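Local structure of beta-porphyranase A (Bacteroides plebeius, 4AW7) at residues 323-328 / 333-338. The protein hydrolyses the sulfated red-seaweed polysaccharide porphyran at its beta-D-galactopyranose-(1->4)-alpha-L-galactopyranose-6-sulfate linkages, yielding mostly disaccharides. Sequence-based numbering, arbitrary orientation.
Sequences EWHITA and TSYSAA. With L6S (6-O-sulfo-alpha-L-galactopyranose), chain B; GAL (beta-D-galactopyranose), chain C; GLA (alpha-D-galactopyranose), chain D; GAL (beta-D-galactopyranose), chain E.
W324 and Y335 meet in a T-shaped (edge-to-face) pair: the CZ2-CH2 edge of the indole points onto one face of the phenol ring, with the six-membered ring and the Y335 ring 5.1 Å apart at their centroids and their planes at 55°. W324 CZ2 comes within 3.8 Å of Y335 CD2. H325 completes the aromatic cluster. Its CB lies against the indole face opposite the sugar, and Y335 CB makes a CH-pi contact over the imidazole, 4.1 Å from the ring centroid.

The polar tie is a single hydrogen bond from H325 ND1 to T333 O, 2.8 Å long and nearly straight at 165°. The oxygen lies in the imidazole plane, whereas the donor stands well above the carbonyl plane. With CG anti to the backbone N (chi1 -170°), the H325 ring reaches T333 while NE2 bonds D283, so both ring nitrogens are held and the ring's rotation is fixed. T333 O also receives a CA-H...O contact from I326, the centre of an inverse gamma turn.

Toward the glycan, the other indole face carries the chain C galactose, whose C5 lies 3.7 Å from W324 CE3. W324 NE1 gives a weak hydrogen bond to sulfate oxygen O3S of L6S, and Y335 CE2 approaches O6 of the same sugar at 3.2 Å. Without the indole, as with an alanine here, the galactose is likely to lose its flat platform, the sulfate a weak N-H donor and Y335 its edge-to-face partner. W324 and Y335 thus line part of the porphyran-binding cleft.

Both segments belong to the loop between strand 311-316, last in sequence of the parallel sheet, and strand 340-342; I326 and S334 pack on P342, and Y335 touches F317.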
loop_
_atom_site.group_PDB
_atom_site.type_symbol
_atom_site.label_atom_id
_atom_site.label_comp_id
_atom_site.label_asym_id
_atom_site.label_seq_id
_atom_site.Cartn_x
_atom_site.Cartn_y
_atom_site.Cartn_z
ATOM N N GLU A 323 23.805 -8.549 0.564
ATOM C CA GLU A 323 25.159 -9.050 0.234
ATOM C C GLU A 323 25.136 -10.064 -0.870
ATOM O O GLU A 323 26.135 -10.211 -1.568
ATOM C CB GLU A 323 25.857 -9.639 1.469
ATOM C CG GLU A 323 26.060 -8.616 2.532
ATOM C CD GLU A 323 26.861 -9.068 3.703
ATOM O OE1 GLU A 323 27.984 -9.517 3.462
ATOM O OE2 GLU A 323 26.356 -8.921 4.845
ATOM N N TRP A 324 24.031 -10.791 -0.992
ATOM C CA TRP A 324 23.831 -11.766 -2.067
ATOM C C TRP A 324 24.104 -11.185 -3.464
ATOM O O TRP A 324 24.445 -11.949 -4.386
ATOM C CB TRP A 324 22.398 -12.361 -1.992
ATOM C CG TRP A 324 21.330 -11.302 -2.077
ATOM C CD1 TRP A 324 20.734 -10.660 -1.025
ATOM C CD2 TRP A 324 20.812 -10.693 -3.266
ATOM N NE1 TRP A 324 19.868 -9.718 -1.486
ATOM C CE2 TRP A 324 19.872 -9.713 -2.854
ATOM C CE3 TRP A 324 21.021 -10.892 -4.635
ATOM C CZ2 TRP A 324 19.168 -8.941 -3.751
ATOM C CZ3 TRP A 324 20.311 -10.123 -5.531
ATOM C CH2 TRP A 324 19.418 -9.130 -5.091
ATOM N N HIS A 325 23.956 -9.876 -3.645
ATOM C CA HIS A 325 24.131 -9.248 -4.963
ATOM C C HIS A 325 25.597 -8.969 -5.278
ATOM O O HIS A 325 25.957 -8.724 -6.443
ATOM C CB HIS A 325 23.362 -7.918 -5.032
ATOM C CG HIS A 325 23.268 -7.312 -6.410
ATOM N ND1 HIS A 325 24.220 -6.460 -6.936
ATOM C CD2 HIS A 325 22.270 -7.356 -7.322
ATOM C CE1 HIS A 325 23.831 -6.042 -8.130
ATOM N NE2 HIS A 325 22.659 -6.590 -8.398
ATOM N N ILE A 326 26.413 -8.906 -4.226
ATOM C CA ILE A 326 27.761 -8.336 -4.335
ATOM C C ILE A 326 28.718 -9.465 -4.749
ATOM O O ILE A 326 29.321 -10.115 -3.910
ATOM C CB ILE A 326 28.214 -7.657 -3.031
ATOM C CG1 ILE A 326 27.185 -6.627 -2.560
ATOM C CG2 ILE A 326 29.574 -6.991 -3.226
ATOM C CD1 ILE A 326 27.469 -6.025 -1.253
ATOM N N THR A 327 28.766 -9.712 -6.042
ATOM C CA THR A 327 29.450 -10.889 -6.571
ATOM C C THR A 327 30.333 -10.451 -7.725
ATOM O O THR A 327 30.143 -9.384 -8.304
ATOM C CB THR A 327 28.444 -11.919 -7.126
ATOM O OG1 THR A 327 27.715 -11.305 -8.199
ATOM C CG2 THR A 327 27.488 -12.451 -6.031
ATOM N N ALA A 328 31.276 -11.326 -8.096
ATOM C CA ALA A 328 32.086 -11.127 -9.297
ATOM C C ALA A 328 31.221 -10.945 -10.529
ATOM O O ALA A 328 31.477 -10.039 -11.335
ATOM C CB ALA A 328 33.061 -12.313 -9.493
ATOM N N THR A 333 28.892 -4.831 -7.504
ATOM C CA THR A 333 27.938 -3.793 -7.253
ATOM C C THR A 333 26.906 -4.248 -6.213
ATOM O O THR A 333 26.629 -5.436 -6.042
ATOM C CB THR A 333 27.199 -3.352 -8.531
ATOM O OG1 THR A 333 26.466 -4.452 -9.083
ATOM C CG2 THR A 333 28.152 -2.773 -9.547
ATOM N N SER A 334 26.342 -3.248 -5.545
ATOM C CA SER A 334 25.206 -3.456 -4.645
ATOM C C SER A 334 23.910 -3.464 -5.455
ATOM O O SER A 334 23.851 -2.964 -6.587
ATOM C CB SER A 334 25.183 -2.344 -3.616
ATOM O OG SER A 334 26.268 -2.487 -2.706
ATOM N N TYR A 335 22.887 -4.076 -4.874
ATOM C CA TYR A 335 21.537 -4.079 -5.452
ATOM C C TYR A 335 20.921 -2.690 -5.281
ATOM O O TYR A 335 21.115 -2.044 -4.268
ATOM C CB TYR A 335 20.689 -5.121 -4.736
ATOM C CG TYR A 335 19.313 -5.326 -5.278
ATOM C CD1 TYR A 335 19.086 -5.590 -6.618
ATOM C CD2 TYR A 335 18.222 -5.336 -4.429
ATOM C CE1 TYR A 335 17.789 -5.825 -7.099
ATOM C CE2 TYR A 335 16.933 -5.562 -4.896
ATOM C CZ TYR A 335 16.709 -5.806 -6.226
ATOM O OH TYR A 335 15.422 -6.040 -6.650
ATOM N N SER A 336 20.143 -2.278 -6.284
ATOM C CA SER A 336 19.509 -0.961 -6.283
ATOM C C SER A 336 18.712 -0.658 -5.026
ATOM O O SER A 336 18.668 0.489 -4.598
ATOM C CB SER A 336 18.640 -0.761 -7.521
ATOM O OG SER A 336 17.559 -1.662 -7.564
ATOM N N ALA A 337 18.060 -1.664 -4.444
ATOM C CA ALA A 337 17.204 -1.426 -3.270
ATOM C C ALA A 337 17.990 -1.338 -1.956
ATOM O O ALA A 337 17.382 -1.037 -0.920
ATOM C CB ALA A 337 16.125 -2.513 -3.184
ATOM N N ALA A 338 19.301 -1.611 -1.970
ATOM C CA ALA A 338 20.078 -1.648 -0.750
ATOM C C ALA A 338 19.955 -0.355 0.052
ATOM O O ALA A 338 19.861 0.721 -0.511
ATOM C CB ALA A 338 21.552 -1.955 -1.076
HETATM O O1S L6S B . 15.406 -7.247 -0.346
HETATM O O2S L6S B . 17.461 -6.490 -1.461
HETATM O O3S L6S B . 17.043 -8.874 -1.039
HETATM C C1 L6S B . 12.288 -9.340 -5.415
HETATM C C2 L6S B . 13.041 -10.544 -5.935
HETATM C C3 L6S B . 14.520 -10.176 -6.129
HETATM C C4 L6S B . 15.103 -9.686 -4.749
HETATM C C5 L6S B . 14.239 -8.521 -4.252
HETATM C C6 L6S B . 14.547 -8.249 -2.762
HETATM O O2 L6S B . 12.444 -11.058 -7.143
HETATM O O3 L6S B . 15.285 -11.281 -6.631
HETATM O O4 L6S B . 15.056 -10.790 -3.831
HETATM O O5 L6S B . 12.833 -8.796 -4.238
HETATM O O6 L6S B . 15.819 -7.623 -2.677
HETATM S S1 L6S B . 16.457 -7.527 -1.289
HETATM C C1 GAL C . 16.325 -11.318 -3.484
HETATM C C2 GAL C . 16.164 -12.045 -2.164
HETATM C C3 GAL C . 17.508 -12.705 -1.859
HETATM C C4 GAL C . 17.907 -13.678 -2.978
HETATM C C5 GAL C . 17.874 -12.885 -4.279
HETATM C C6 GAL C . 18.214 -13.752 -5.470
HETATM O O2 GAL C . 15.741 -11.179 -1.109
HETATM O O3 GAL C . 17.345 -13.370 -0.625
HETATM O O4 GAL C . 16.990 -14.779 -3.053
HETATM O O5 GAL C . 16.583 -12.294 -4.470
HETATM O O6 GAL C . 18.152 -12.974 -6.637
HETATM C C1 GLA D . 9.174 -6.885 -7.908
HETATM C C2 GLA D . 10.121 -7.965 -7.350
HETATM C C3 GLA D . 11.359 -7.343 -6.731
HETATM C C4 GLA D . 11.958 -6.274 -7.609
HETATM C C5 GLA D . 10.877 -5.236 -7.959
HETATM C C6 GLA D . 11.546 -3.968 -8.606
HETATM O O1 GLA D . 8.391 -6.234 -7.002
HETATM O O2 GLA D . 9.396 -8.816 -6.403
HETATM O O3 GLA D . 12.387 -8.284 -6.573
HETATM O O4 GLA D . 12.498 -6.865 -8.807
HETATM O O5 GLA D . 9.856 -5.987 -8.763
HETATM O O6 GLA D . 11.860 -3.000 -7.511
HETATM C C1 GAL E . 9.174 -6.885 -7.908
HETATM C C2 GAL E . 10.121 -7.965 -7.350
HETATM C C3 GAL E . 11.359 -7.343 -6.731
HETATM C C4 GAL E . 11.958 -6.274 -7.609
HETATM C C5 GAL E . 10.877 -5.236 -7.959
HETATM C C6 GAL E . 11.546 -3.968 -8.606
HETATM O O1 GAL E . 8.024 -7.581 -8.535
HETATM O O2 GAL E . 9.396 -8.816 -6.403
HETATM O O3 GAL E . 12.387 -8.284 -6.573
HETATM O O4 GAL E . 12.498 -6.865 -8.807
HETATM O O5 GAL E . 9.856 -5.987 -8.763
HETATM O O6 GAL E . 11.860 -3.000 -7.511
#